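Local atomic coordinates of 3-ketosteroid-delta4-5alpha-dehydrogenase (Rhodococcus jostii, PDB entry 4AT2), a protein that probably catalyses the FAD-dependent introduction of the delta4 double bond into 3-keto-5alpha-steroids, a step of bacterial steroid breakdown. Residues 38-43 with 66-71; 45-50 with 256-261. All blocks are in the same frame, centred on the assembly; numbering follows the deposited sequence.

Interaction 1 (38-43 with 66-71); sequences WDYEAD and DVLVLE. With FAD (flavin-adenine dinucleotide), chain D.
Asp66 and Asp43 exchange two hydrogen bonds where strand 67-70 of the parallel, Rossmann-type FAD-binding sheet begins, next to the corner at which the chain leaves strand 40-42 of a separate, mixed sheet. The amide N of Asp66 gives a nearly straight bond of 2.9 Å to Asp43 OD2, meeting it on the anti side and 30° out of the carboxylate plane. In return Asp43 N donates to Asp66 O at 2.8 Å, a more bent bond. Aspartate suits position 43 because its short side chain, with CG beside its own backbone N (chi1 -70°), brings an acceptor back to this strand end; its other oxygen, OD1, pairs with Arg253. The carboxylate planes of Asp66 and Asp43 are steeply inclined, and the side chains cross at about a right angle. Asp66 OD2 lies 3.4 Å from Ala42 CA and takes a hydrogen bond from a water that also donates to Glu41 O, while OD1 forms a salt bridge with Arg218. These arginines probably offset the gathering of two like charges.

Leu68 directs its CB toward strand 40-42, and its side chain packs on that strand: CB rests on Ala42 CB at 3.6 Å, a close approach suited to a small methyl, and CD2 reaches Tyr40 CB at 3.8 Å. Beyond Leu70 the strand leads to Glu71, at the FAD-binding end. Glutamate is long enough, bent at chi2 (56°), to hold the adenosine ribose by both oxygens: FAD O3B donates to Glu71 OE1 and FAD O2B to Glu71 OE2, each at 2.7 Å.

Interaction 2 (45-50 with 256-261); sequences VVAGYG and VVLATG. With FAD (flavin-adenine dinucleotide), chain D.
Ala47 and Thr260 meet where two parallel strands, 45-47 and 256-258, run out into the FAD-binding loops of a Rossmann-type fold. Val257 ties the strands together: its N donates to Val45 O and its O accepts from Ala47 N, both at 2.8 Å and nearly straight. A weak bond from Ala259 N to Ala47 O follows as the strands end.

From Thr260, CB packs against the adenine, 3.6 Å from FAD N7A. CG2 lies beside the backbone N and wedges between protein and cofactor, 3.8 Å from Ala47 CB and 3.6 Å from FAD C4A; OG1 lies between the backbone N and the carbonyl carbon (chi1 61°) and bonds to Ser292 OG. Threonine thus offers a methyl to Ala47 and the adenine, and a hydroxyl to Ser292. Gly48, the first glycine of a GxGxxG-like pattern, has no side chain to collide with Ala259 O, and its CA comes within 3.3 Å of FAD O4B. Gly50, equally bare, brings its CA to 3.3 Å from FAD O5B. A water donates to Ala259 O and to FAD O2P.

Strand 45-47 is flanked by strands 67-70 and 255-258, and Gly50 occupies the N-cap position of helix 51-62, whose Ala52 and Ala56 touch Ala259 and Val257.

Overall arrangement
Interactions 1 and 2 have centres about 11 Å apart and share the parallel sheet. Leu70 joins them: Leu70 N is 2.7 Å from Val46 O and Leu70 O is 2.8 Å from Gly48 N, both probable hydrogen bonds. On the side chains, Leu70 CD1 packs against Val45 CG1 at 3.5 Å. Glu71 OE1 also accepts a hydrogen bond from Tyr49 N, tying segment 66-71 to the glycine-rich turn. Strand 40-42 runs directly before strand 45-47, so the corner at Asp43 passes the chain from the mixed sheet into the parallel one. Both contacts reach FAD: segment 66-71 at the adenosine ribose, interaction 2 from the adenine to the phosphates. Neither includes any residue of the steroid pocket.

Interaction 1 (38-43 with 66-71)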
ATOM      1  N   TRP A  38      21.745  30.962 -18.479  1.00 23.15           N
ATOM      2  CA  TRP A  38      20.345  30.723 -18.160  1.00 21.41           C
ATOM      3  C   TRP A  38      19.506  31.210 -19.299  1.00 20.59           C
ATOM      4  O   TRP A  38      19.596  32.377 -19.687  1.00 21.21           O
ATOM      5  CB  TRP A  38      19.974  31.444 -16.875  1.00 20.87           C
ATOM      6  CG  TRP A  38      20.718  30.935 -15.662  1.00 20.91           C
ATOM      7  CD1 TRP A  38      21.802  31.525 -15.014  1.00 21.56           C
ATOM      8  CD2 TRP A  38      20.445  29.707 -14.902  1.00 20.41           C
ATOM      9  NE1 TRP A  38      22.204  30.768 -13.936  1.00 21.56           N
ATOM     10  CE2 TRP A  38      21.436  29.666 -13.815  1.00 20.73           C
ATOM     11  CE3 TRP A  38      19.521  28.675 -15.009  1.00 19.66           C
ATOM     12  CZ2 TRP A  38      21.474  28.630 -12.896  1.00 20.25           C
ATOM     13  CZ3 TRP A  38      19.570  27.638 -14.072  1.00 19.56           C
ATOM     14  CH2 TRP A  38      20.521  27.619 -13.038  1.00 19.78           C
ATOM     15  N   ASP A  39      18.703  30.320 -19.870  1.00 19.16           N
ATOM     16  CA  ASP A  39      17.833  30.683 -20.985  1.00 18.74           C
ATOM     17  C   ASP A  39      16.675  31.561 -20.543  1.00 18.32           C
ATOM     18  O   ASP A  39      16.220  32.431 -21.292  1.00 18.30           O
ATOM     19  CB  ASP A  39      17.306  29.432 -21.686  1.00 18.66           C
ATOM     20  CG  ASP A  39      18.409  28.614 -22.285  1.00 19.14           C
ATOM     21  OD1 ASP A  39      18.763  28.883 -23.449  1.00 20.46           O
ATOM     22  OD2 ASP A  39      18.961  27.743 -21.592  1.00 18.87           O
ATOM     23  N   TYR A  40      16.202  31.319 -19.323  1.00 17.80           N
ATOM     24  CA  TYR A  40      15.112  32.077 -18.734  1.00 17.63           C
ATOM     25  C   TYR A  40      15.435  32.270 -17.260  1.00 17.34           C
ATOM     26  O   TYR A  40      16.191  31.486 -16.680  1.00 16.60           O
ATOM     27  CB  TYR A  40      13.768  31.338 -18.864  1.00 17.79           C
ATOM     28  CG  TYR A  40      13.342  30.989 -20.278  1.00 18.38           C
ATOM     29  CD1 TYR A  40      13.724  29.783 -20.854  1.00 18.43           C
ATOM     30  CD2 TYR A  40      12.538  31.854 -21.027  1.00 19.22           C
ATOM     31  CE1 TYR A  40      13.346  29.449 -22.144  1.00 19.06           C
ATOM     32  CE2 TYR A  40      12.145  31.526 -22.323  1.00 19.58           C
ATOM     33  CZ  TYR A  40      12.550  30.317 -22.871  1.00 19.58           C
ATOM     34  OH  TYR A  40      12.166  29.960 -24.152  1.00 20.27           O
ATOM     35  N   GLU A  41      14.864  33.312 -16.663  1.00 17.41           N
ATOM     36  CA  GLU A  41      15.017  33.574 -15.230  1.00 17.47           C
ATOM     37  C   GLU A  41      13.713  34.127 -14.666  1.00 16.30           C
ATOM     38  O   GLU A  41      13.011  34.881 -15.336  1.00 16.09           O
ATOM     39  CB  GLU A  41      16.143  34.582 -14.949  1.00 19.59           C
ATOM     40  CG  GLU A  41      17.522  34.184 -15.449  1.00 22.90           C
ATOM     41  CD  GLU A  41      18.563  35.272 -15.219  1.00 25.58           C
ATOM     42  OE1 GLU A  41      18.760  35.679 -14.048  1.00 28.33           O
ATOM     43  OE2 GLU A  41      19.184  35.724 -16.211  1.00 28.24           O
ATOM     44  N   ALA A  42      13.404  33.751 -13.425  1.00 15.44           N
ATOM     45  CA  ALA A  42      12.251  34.269 -12.691  1.00 14.72           C
ATOM     46  C   ALA A  42      12.536  34.179 -11.200  1.00 14.14           C
ATOM     47  O   ALA A  42      13.525  33.574 -10.788  1.00 14.06           O
ATOM     48  CB  ALA A  42      10.990  33.476 -13.028  1.00 14.60           C
ATOM     49  N   ASP A  43      11.677  34.785 -10.388  1.00 13.82           N
ATOM     50  CA  ASP A  43      11.789  34.624  -8.941  1.00 13.57           C
ATOM     51  C   ASP A  43      11.214  33.271  -8.548  1.00 12.77           C
ATOM     52  O   ASP A  43      11.846  32.508  -7.829  1.00 12.59           O
ATOM     53  CB  ASP A  43      11.015  35.713  -8.211  1.00 14.35           C
ATOM     54  CG  ASP A  43      11.645  37.074  -8.355  1.00 15.43           C
ATOM     55  OD1 ASP A  43      12.885  37.158  -8.472  1.00 15.91           O
ATOM     56  OD2 ASP A  43      10.884  38.056  -8.356  1.00 16.15           O
ATOM     57  N   ASP A  66       8.309  37.774  -9.563  1.00 15.78           N
ATOM     58  CA  ASP A  66       8.311  37.542 -11.003  1.00 15.83           C
ATOM     59  C   ASP A  66       8.093  36.038 -11.199  1.00 14.75           C
ATOM     60  O   ASP A  66       8.910  35.232 -10.762  1.00 14.14           O
ATOM     61  CB  ASP A  66       9.662  38.022 -11.573  1.00 17.45           C
ATOM     62  CG  ASP A  66       9.924  37.574 -13.013  1.00 18.90           C
ATOM     63  OD1 ASP A  66       8.986  37.395 -13.813  1.00 20.17           O
ATOM     64  OD2 ASP A  66      11.122  37.431 -13.355  1.00 20.85           O
ATOM     65  N   VAL A  67       6.972  35.674 -11.816  1.00 13.74           N
ATOM     66  CA  VAL A  67       6.570  34.260 -11.918  1.00 13.12           C
ATOM     67  C   VAL A  67       6.624  33.734 -13.347  1.00 12.64           C
ATOM     68  O   VAL A  67       6.090  34.362 -14.272  1.00 12.83           O
ATOM     69  CB  VAL A  67       5.128  34.046 -11.389  1.00 13.02           C
ATOM     70  CG1 VAL A  67       4.759  32.564 -11.392  1.00 13.11           C
ATOM     71  CG2 VAL A  67       4.984  34.599  -9.981  1.00 13.23           C
ATOM     72  N   LEU A  68       7.258  32.577 -13.516  1.00 12.06           N
ATOM     73  CA  LEU A  68       7.291  31.891 -14.803  1.00 11.94           C
ATOM     74  C   LEU A  68       6.789  30.458 -14.658  1.00 11.68           C
ATOM     75  O   LEU A  68       7.345  29.682 -13.892  1.00 11.28           O
ATOM     76  CB  LEU A  68       8.710  31.907 -15.392  1.00 12.00           C
ATOM     77  CG  LEU A  68       8.981  31.114 -16.679  1.00 11.98           C
ATOM     78  CD1 LEU A  68       8.108  31.623 -17.827  1.00 12.16           C
ATOM     79  CD2 LEU A  68      10.466  31.175 -17.040  1.00 12.06           C
ATOM     80  N   VAL A  69       5.736  30.128 -15.408  1.00 11.67           N
ATOM     81  CA  VAL A  69       5.190  28.774 -15.428  1.00 11.63           C
ATOM     82  C   VAL A  69       5.785  28.039 -16.621  1.00 11.75           C
ATOM     83  O   VAL A  69       5.829  28.580 -17.718  1.00 11.89           O
ATOM     84  CB  VAL A  69       3.647  28.787 -15.541  1.00 11.67           C
ATOM     85  CG1 VAL A  69       3.088  27.364 -15.511  1.00 11.70           C
ATOM     86  CG2 VAL A  69       3.039  29.581 -14.398  1.00 11.73           C
ATOM     87  N   LEU A  70       6.245  26.811 -16.390  1.00 11.42           N
ATOM     88  CA  LEU A  70       6.798  25.971 -17.450  1.00 11.61           C
ATOM     89  C   LEU A  70       5.839  24.807 -17.692  1.00 11.61           C
ATOM     90  O   LEU A  70       5.589  23.999 -16.791  1.00 11.13           O
ATOM     91  CB  LEU A  70       8.165  25.442 -17.020  1.00 11.50           C
ATOM     92  CG  LEU A  70       9.188  26.451 -16.511  1.00 11.57           C
ATOM     93  CD1 LEU A  70      10.402  25.679 -16.037  1.00 11.78           C
ATOM     94  CD2 LEU A  70       9.589  27.429 -17.612  1.00 11.88           C
ATOM     95  N   GLU A  71       5.288  24.728 -18.902  1.00 11.81           N
ATOM     96  CA  GLU A  71       4.273  23.720 -19.196  1.00 12.07           C
ATOM     97  C   GLU A  71       4.743  22.816 -20.322  1.00 12.50           C
ATOM     98  O   GLU A  71       5.189  23.302 -21.366  1.00 12.79           O
ATOM     99  CB  GLU A  71       2.942  24.398 -19.556  1.00 12.30           C
ATOM    100  CG  GLU A  71       1.896  23.502 -20.210  1.00 12.08           C
ATOM    101  CD  GLU A  71       1.555  22.266 -19.397  1.00 12.01           C
ATOM    102  OE1 GLU A  71       1.503  22.349 -18.144  1.00 11.44           O
ATOM    103  OE2 GLU A  71       1.339  21.198 -20.020  1.00 12.23           O
TER
HETATM  104  PA  FAD D1492      -2.587  18.657 -13.717  1.00 11.69           P
HETATM  105  O1A FAD D1492      -3.828  19.452 -13.599  1.00 12.46           O
HETATM  106  O2A FAD D1492      -2.572  17.494 -14.617  1.00 12.25           O
HETATM  107  O5B FAD D1492      -1.406  19.651 -14.141  1.00 11.43           O
HETATM  108  C5B FAD D1492      -0.062  19.180 -14.281  1.00 11.28           C
HETATM  109  C4B FAD D1492       0.585  19.898 -15.478  1.00 11.54           C
HETATM  110  O4B FAD D1492       1.973  19.501 -15.451  1.00 11.14           O
HETATM  111  C3B FAD D1492      -0.005  19.371 -16.792  1.00 11.63           C
HETATM  112  O3B FAD D1492      -0.433  20.492 -17.605  1.00 11.90           O
HETATM  113  C2B FAD D1492       1.152  18.595 -17.431  1.00 11.69           C
HETATM  114  O2B FAD D1492       1.109  18.708 -18.878  1.00 11.83           O
HETATM  115  C1B FAD D1492       2.370  19.308 -16.846  1.00 11.54           C
HETATM  116  N9A FAD D1492       3.601  18.486 -16.831  1.00 11.47           N
HETATM  117  C8A FAD D1492       3.728  17.163 -16.667  1.00 11.66           C
HETATM  118  N7A FAD D1492       5.024  16.862 -16.714  1.00 11.94           N
HETATM  119  C5A FAD D1492       5.718  18.002 -16.895  1.00 11.90           C
HETATM  120  C6A FAD D1492       7.036  18.296 -17.017  1.00 12.02           C
HETATM  121  N6A FAD D1492       7.928  17.309 -16.944  1.00 12.56           N
HETATM  122  N1A FAD D1492       7.467  19.555 -17.204  1.00 11.69           N
HETATM  123  C2A FAD D1492       6.558  20.600 -17.268  1.00 11.81           C
HETATM  124  N3A FAD D1492       5.206  20.290 -17.146  1.00 11.61           N
HETATM  125  C4A FAD D1492       4.824  18.998 -16.965  1.00 11.62           C
HETATM  126  N1  FAD D1492     -10.278  15.369  -8.994  1.00 11.05           N
HETATM  127  C2  FAD D1492     -11.081  16.191  -8.223  1.00 11.17           C
HETATM  128  O2  FAD D1492     -10.659  16.601  -7.151  1.00 10.82           O
HETATM  129  N3  FAD D1492     -12.360  16.551  -8.671  1.00 11.25           N
HETATM  130  C4  FAD D1492     -12.849  16.050  -9.879  1.00 11.44           C
HETATM  131  O4  FAD D1492     -13.986  16.376 -10.234  1.00 11.60           O
HETATM  132  C4X FAD D1492     -12.039  15.213 -10.655  1.00 11.51           C
HETATM  133  N5  FAD D1492     -12.489  14.691 -11.822  1.00 12.24           N
HETATM  134  C5X FAD D1492     -11.786  13.713 -12.426  1.00 12.29           C
HETATM  135  C6  FAD D1492     -12.351  12.988 -13.480  1.00 12.47           C
HETATM  136  C7  FAD D1492     -11.626  11.983 -14.125  1.00 12.80           C
HETATM  137  C7M FAD D1492     -12.246  11.285 -15.181  1.00 13.33           C
HETATM  138  C8  FAD D1492     -10.313  11.685 -13.703  1.00 12.79           C
HETATM  139  C8M FAD D1492      -9.522  10.689 -14.312  1.00 12.48           C
HETATM  140  C9  FAD D1492      -9.749  12.420 -12.657  1.00 12.40           C
HETATM  141  C9A FAD D1492     -10.487  13.416 -12.002  1.00 12.12           C
HETATM  142  N10 FAD D1492      -9.958  14.109 -10.964  1.00 11.50           N
HETATM  143  C10 FAD D1492     -10.758  14.877 -10.212  1.00 11.42           C
HETATM  144  C1' FAD D1492      -8.502  14.118 -10.664  1.00 11.20           C
HETATM  145  C2' FAD D1492      -7.898  15.473 -11.064  1.00 11.14           C
HETATM  146  O2' FAD D1492      -8.279  15.698 -12.423  1.00 11.97           O
HETATM  147  C3' FAD D1492      -6.365  15.451 -10.952  1.00 10.51           C
HETATM  148  O3' FAD D1492      -5.917  14.643  -9.849  1.00 10.13           O
HETATM  149  C4' FAD D1492      -5.839  16.886 -10.793  1.00 10.67           C
HETATM  150  O4' FAD D1492      -6.306  17.661 -11.907  1.00 10.46           O
HETATM  151  C5' FAD D1492      -4.308  16.902 -10.768  1.00 10.44           C
HETATM  152  O5' FAD D1492      -3.872  18.255 -10.535  1.00 10.70           O
HETATM  153  P   FAD D1492      -2.330  18.658 -10.778  1.00 10.90           P
HETATM  154  O1P FAD D1492      -1.448  17.842  -9.936  1.00 10.00           O
HETATM  155  O2P FAD D1492      -2.248  20.156 -10.725  1.00 10.09           O
HETATM  156  O3P FAD D1492      -2.069  18.074 -12.278  1.00 11.06           O
HETATM  157  O   HOH W   1      13.274  38.126 -14.973  1.00 35.31           O

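Interaction 2 (45-50 with 256-261)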
ATOM      1  N   VAL A  45       9.609  29.819 -10.159  1.00 11.36           N
ATOM      2  CA  VAL A  45       9.454  28.990 -11.351  1.00 11.07           C
ATOM      3  C   VAL A  45       8.486  27.865 -11.012  1.00 10.70           C
ATOM      4  O   VAL A  45       8.736  27.076 -10.104  1.00 10.66           O
ATOM      5  CB  VAL A  45      10.813  28.444 -11.843  1.00 11.03           C
ATOM      6  CG1 VAL A  45      10.614  27.434 -12.971  1.00 10.74           C
ATOM      7  CG2 VAL A  45      11.692  29.598 -12.325  1.00 11.40           C
ATOM      8  N   VAL A  46       7.363  27.833 -11.727  1.00 10.55           N
ATOM      9  CA  VAL A  46       6.316  26.827 -11.494  1.00 10.19           C
ATOM     10  C   VAL A  46       6.368  25.799 -12.612  1.00 10.16           C
ATOM     11  O   VAL A  46       6.146  26.127 -13.784  1.00 10.07           O
ATOM     12  CB  VAL A  46       4.912  27.468 -11.452  1.00 10.24           C
ATOM     13  CG1 VAL A  46       3.836  26.401 -11.218  1.00 10.10           C
ATOM     14  CG2 VAL A  46       4.857  28.550 -10.378  1.00 10.36           C
ATOM     15  N   ALA A  47       6.641  24.553 -12.246  1.00  9.90           N
ATOM     16  CA  ALA A  47       6.639  23.466 -13.222  1.00  9.97           C
ATOM     17  C   ALA A  47       5.251  22.824 -13.286  1.00 10.00           C
ATOM     18  O   ALA A  47       4.826  22.155 -12.336  1.00  9.67           O
ATOM     19  CB  ALA A  47       7.703  22.437 -12.866  1.00  9.99           C
ATOM     20  N   GLY A  48       4.545  23.036 -14.394  1.00 10.08           N
ATOM     21  CA  GLY A  48       3.210  22.450 -14.573  1.00 10.49           C
ATOM     22  C   GLY A  48       2.092  23.469 -14.451  1.00 10.90           C
ATOM     23  O   GLY A  48       1.962  24.140 -13.423  1.00 11.08           O
ATOM     24  N   TYR A  49       1.282  23.590 -15.500  1.00 11.22           N
ATOM     25  CA  TYR A  49       0.228  24.602 -15.546  1.00 11.54           C
ATOM     26  C   TYR A  49      -1.164  23.977 -15.392  1.00 11.27           C
ATOM     27  O   TYR A  49      -2.047  24.162 -16.244  1.00 11.40           O
ATOM     28  CB  TYR A  49       0.325  25.385 -16.860  1.00 12.42           C
ATOM     29  CG  TYR A  49      -0.198  26.806 -16.827  1.00 13.28           C
ATOM     30  CD1 TYR A  49      -1.073  27.243 -15.821  1.00 13.61           C
ATOM     31  CD2 TYR A  49       0.152  27.708 -17.832  1.00 13.92           C
ATOM     32  CE1 TYR A  49      -1.553  28.541 -15.805  1.00 14.26           C
ATOM     33  CE2 TYR A  49      -0.326  29.006 -17.824  1.00 14.47           C
ATOM     34  CZ  TYR A  49      -1.179  29.415 -16.813  1.00 14.77           C
ATOM     35  OH  TYR A  49      -1.662  30.704 -16.804  1.00 16.00           O
ATOM     36  N   GLY A  50      -1.341  23.227 -14.311  1.00 10.59           N
ATOM     37  CA  GLY A  50      -2.650  22.683 -13.934  1.00 10.16           C
ATOM     38  C   GLY A  50      -3.145  23.426 -12.710  1.00 10.05           C
ATOM     39  O   GLY A  50      -2.775  24.575 -12.492  1.00  9.97           O
ATOM     40  N   VAL A 256      11.413  26.984  -6.728  1.00 10.41           N
ATOM     41  CA  VAL A 256      10.824  26.140  -7.751  1.00 10.04           C
ATOM     42  C   VAL A 256       9.600  25.478  -7.122  1.00  9.66           C
ATOM     43  O   VAL A 256       9.683  24.933  -6.014  1.00  9.65           O
ATOM     44  CB  VAL A 256      11.803  25.039  -8.210  1.00  9.93           C
ATOM     45  CG1 VAL A 256      11.098  23.999  -9.081  1.00  9.63           C
ATOM     46  CG2 VAL A 256      12.988  25.648  -8.953  1.00 10.03           C
ATOM     47  N   VAL A 257       8.465  25.559  -7.810  1.00  9.65           N
ATOM     48  CA  VAL A 257       7.248  24.841  -7.390  1.00  9.37           C
ATOM     49  C   VAL A 257       6.992  23.680  -8.347  1.00  9.22           C
ATOM     50  O   VAL A 257       6.722  23.892  -9.528  1.00  9.45           O
ATOM     51  CB  VAL A 257       5.996  25.751  -7.362  1.00  9.44           C
ATOM     52  CG1 VAL A 257       4.759  24.950  -6.934  1.00  9.16           C
ATOM     53  CG2 VAL A 257       6.210  26.947  -6.435  1.00  9.64           C
ATOM     54  N   LEU A 258       7.063  22.459  -7.825  1.00  8.95           N
ATOM     55  CA  LEU A 258       6.730  21.272  -8.617  1.00  8.93           C
ATOM     56  C   LEU A 258       5.226  21.049  -8.592  1.00  8.90           C
ATOM     57  O   LEU A 258       4.627  20.885  -7.528  1.00  8.86           O
ATOM     58  CB  LEU A 258       7.463  20.031  -8.089  1.00  8.89           C
ATOM     59  CG  LEU A 258       8.998  20.132  -8.039  1.00  9.07           C
ATOM     60  CD1 LEU A 258       9.580  18.881  -7.390  1.00  9.16           C
ATOM     61  CD2 LEU A 258       9.582  20.325  -9.427  1.00  9.20           C
ATOM     62  N   ALA A 259       4.622  21.055  -9.776  1.00  9.09           N
ATOM     63  CA  ALA A 259       3.162  20.988  -9.912  1.00  9.31           C
ATOM     64  C   ALA A 259       2.810  20.227 -11.199  1.00  9.54           C
ATOM     65  O   ALA A 259       1.849  20.547 -11.901  1.00  9.78           O
ATOM     66  CB  ALA A 259       2.577  22.394  -9.917  1.00  9.48           C
ATOM     67  N   THR A 260       3.609  19.208 -11.489  1.00  9.78           N
ATOM     68  CA  THR A 260       3.524  18.470 -12.767  1.00 10.25           C
ATOM     69  C   THR A 260       2.644  17.220 -12.730  1.00 10.17           C
ATOM     70  O   THR A 260       2.584  16.480 -13.707  1.00 10.43           O
ATOM     71  CB  THR A 260       4.913  18.053 -13.287  1.00 10.60           C
ATOM     72  OG1 THR A 260       5.534  17.191 -12.323  1.00 11.09           O
ATOM     73  CG2 THR A 260       5.792  19.264 -13.525  1.00 10.62           C
ATOM     74  N   GLY A 261       1.966  16.972 -11.620  1.00 10.28           N
ATOM     75  CA  GLY A 261       1.030  15.851 -11.593  1.00 10.30           C
ATOM     76  C   GLY A 261       1.614  14.554 -11.077  1.00 10.44           C
ATOM     77  O   GLY A 261       2.710  14.524 -10.523  1.00 10.51           O
TER
HETATM   78  PA  FAD D1492      -2.587  18.657 -13.717  1.00 11.69           P
HETATM   79  O1A FAD D1492      -3.828  19.452 -13.599  1.00 12.46           O
HETATM   80  O2A FAD D1492      -2.572  17.494 -14.617  1.00 12.25           O
HETATM   81  O5B FAD D1492      -1.406  19.651 -14.141  1.00 11.43           O
HETATM   82  C5B FAD D1492      -0.062  19.180 -14.281  1.00 11.28           C
HETATM   83  C4B FAD D1492       0.585  19.898 -15.478  1.00 11.54           C
HETATM   84  O4B FAD D1492       1.973  19.501 -15.451  1.00 11.14           O
HETATM   85  C3B FAD D1492      -0.005  19.371 -16.792  1.00 11.63           C
HETATM   86  O3B FAD D1492      -0.433  20.492 -17.605  1.00 11.90           O
HETATM   87  C2B FAD D1492       1.152  18.595 -17.431  1.00 11.69           C
HETATM   88  O2B FAD D1492       1.109  18.708 -18.878  1.00 11.83           O
HETATM   89  C1B FAD D1492       2.370  19.308 -16.846  1.00 11.54           C
HETATM   90  N9A FAD D1492       3.601  18.486 -16.831  1.00 11.47           N
HETATM   91  C8A FAD D1492       3.728  17.163 -16.667  1.00 11.66           C
HETATM   92  N7A FAD D1492       5.024  16.862 -16.714  1.00 11.94           N
HETATM   93  C5A FAD D1492       5.718  18.002 -16.895  1.00 11.90           C
HETATM   94  C6A FAD D1492       7.036  18.296 -17.017  1.00 12.02           C
HETATM   95  N6A FAD D1492       7.928  17.309 -16.944  1.00 12.56           N
HETATM   96  N1A FAD D1492       7.467  19.555 -17.204  1.00 11.69           N
HETATM   97  C2A FAD D1492       6.558  20.600 -17.268  1.00 11.81           C
HETATM   98  N3A FAD D1492       5.206  20.290 -17.146  1.00 11.61           N
HETATM   99  C4A FAD D1492       4.824  18.998 -16.965  1.00 11.62           C
HETATM  100  N1  FAD D1492     -10.278  15.369  -8.994  1.00 11.05           N
HETATM  101  C2  FAD D1492     -11.081  16.191  -8.223  1.00 11.17           C
HETATM  102  O2  FAD D1492     -10.659  16.601  -7.151  1.00 10.82           O
HETATM  103  N3  FAD D1492     -12.360  16.551  -8.671  1.00 11.25           N
HETATM  104  C4  FAD D1492     -12.849  16.050  -9.879  1.00 11.44           C
HETATM  105  O4  FAD D1492     -13.986  16.376 -10.234  1.00 11.60           O
HETATM  106  C4X FAD D1492     -12.039  15.213 -10.655  1.00 11.51           C
HETATM  107  N5  FAD D1492     -12.489  14.691 -11.822  1.00 12.24           N
HETATM  108  C5X FAD D1492     -11.786  13.713 -12.426  1.00 12.29           C
HETATM  109  C6  FAD D1492     -12.351  12.988 -13.480  1.00 12.47           C
HETATM  110  C7  FAD D1492     -11.626  11.983 -14.125  1.00 12.80           C
HETATM  111  C7M FAD D1492     -12.246  11.285 -15.181  1.00 13.33           C
HETATM  112  C8  FAD D1492     -10.313  11.685 -13.703  1.00 12.79           C
HETATM  113  C8M FAD D1492      -9.522  10.689 -14.312  1.00 12.48           C
HETATM  114  C9  FAD D1492      -9.749  12.420 -12.657  1.00 12.40           C
HETATM  115  C9A FAD D1492     -10.487  13.416 -12.002  1.00 12.12           C
HETATM  116  N10 FAD D1492      -9.958  14.109 -10.964  1.00 11.50           N
HETATM  117  C10 FAD D1492     -10.758  14.877 -10.212  1.00 11.42           C
HETATM  118  C1' FAD D1492      -8.502  14.118 -10.664  1.00 11.20           C
HETATM  119  C2' FAD D1492      -7.898  15.473 -11.064  1.00 11.14           C
HETATM  120  O2' FAD D1492      -8.279  15.698 -12.423  1.00 11.97           O
HETATM  121  C3' FAD D1492      -6.365  15.451 -10.952  1.00 10.51           C
HETATM  122  O3' FAD D1492      -5.917  14.643  -9.849  1.00 10.13           O
HETATM  123  C4' FAD D1492      -5.839  16.886 -10.793  1.00 10.67           C
HETATM  124  O4' FAD D1492      -6.306  17.661 -11.907  1.00 10.46           O
HETATM  125  C5' FAD D1492      -4.308  16.902 -10.768  1.00 10.44           C
HETATM  126  O5' FAD D1492      -3.872  18.255 -10.535  1.00 10.70           O
HETATM  127  P   FAD D1492      -2.330  18.658 -10.778  1.00 10.90           P
HETATM  128  O1P FAD D1492      -1.448  17.842  -9.936  1.00 10.00           O
HETATM  129  O2P FAD D1492      -2.248  20.156 -10.725  1.00 10.09           O
HETATM  130  O3P FAD D1492      -2.069  18.074 -12.278  1.00 11.06           O
HETATM  131  O   HOH W   2      -0.455  22.049 -11.723  1.00  8.70           O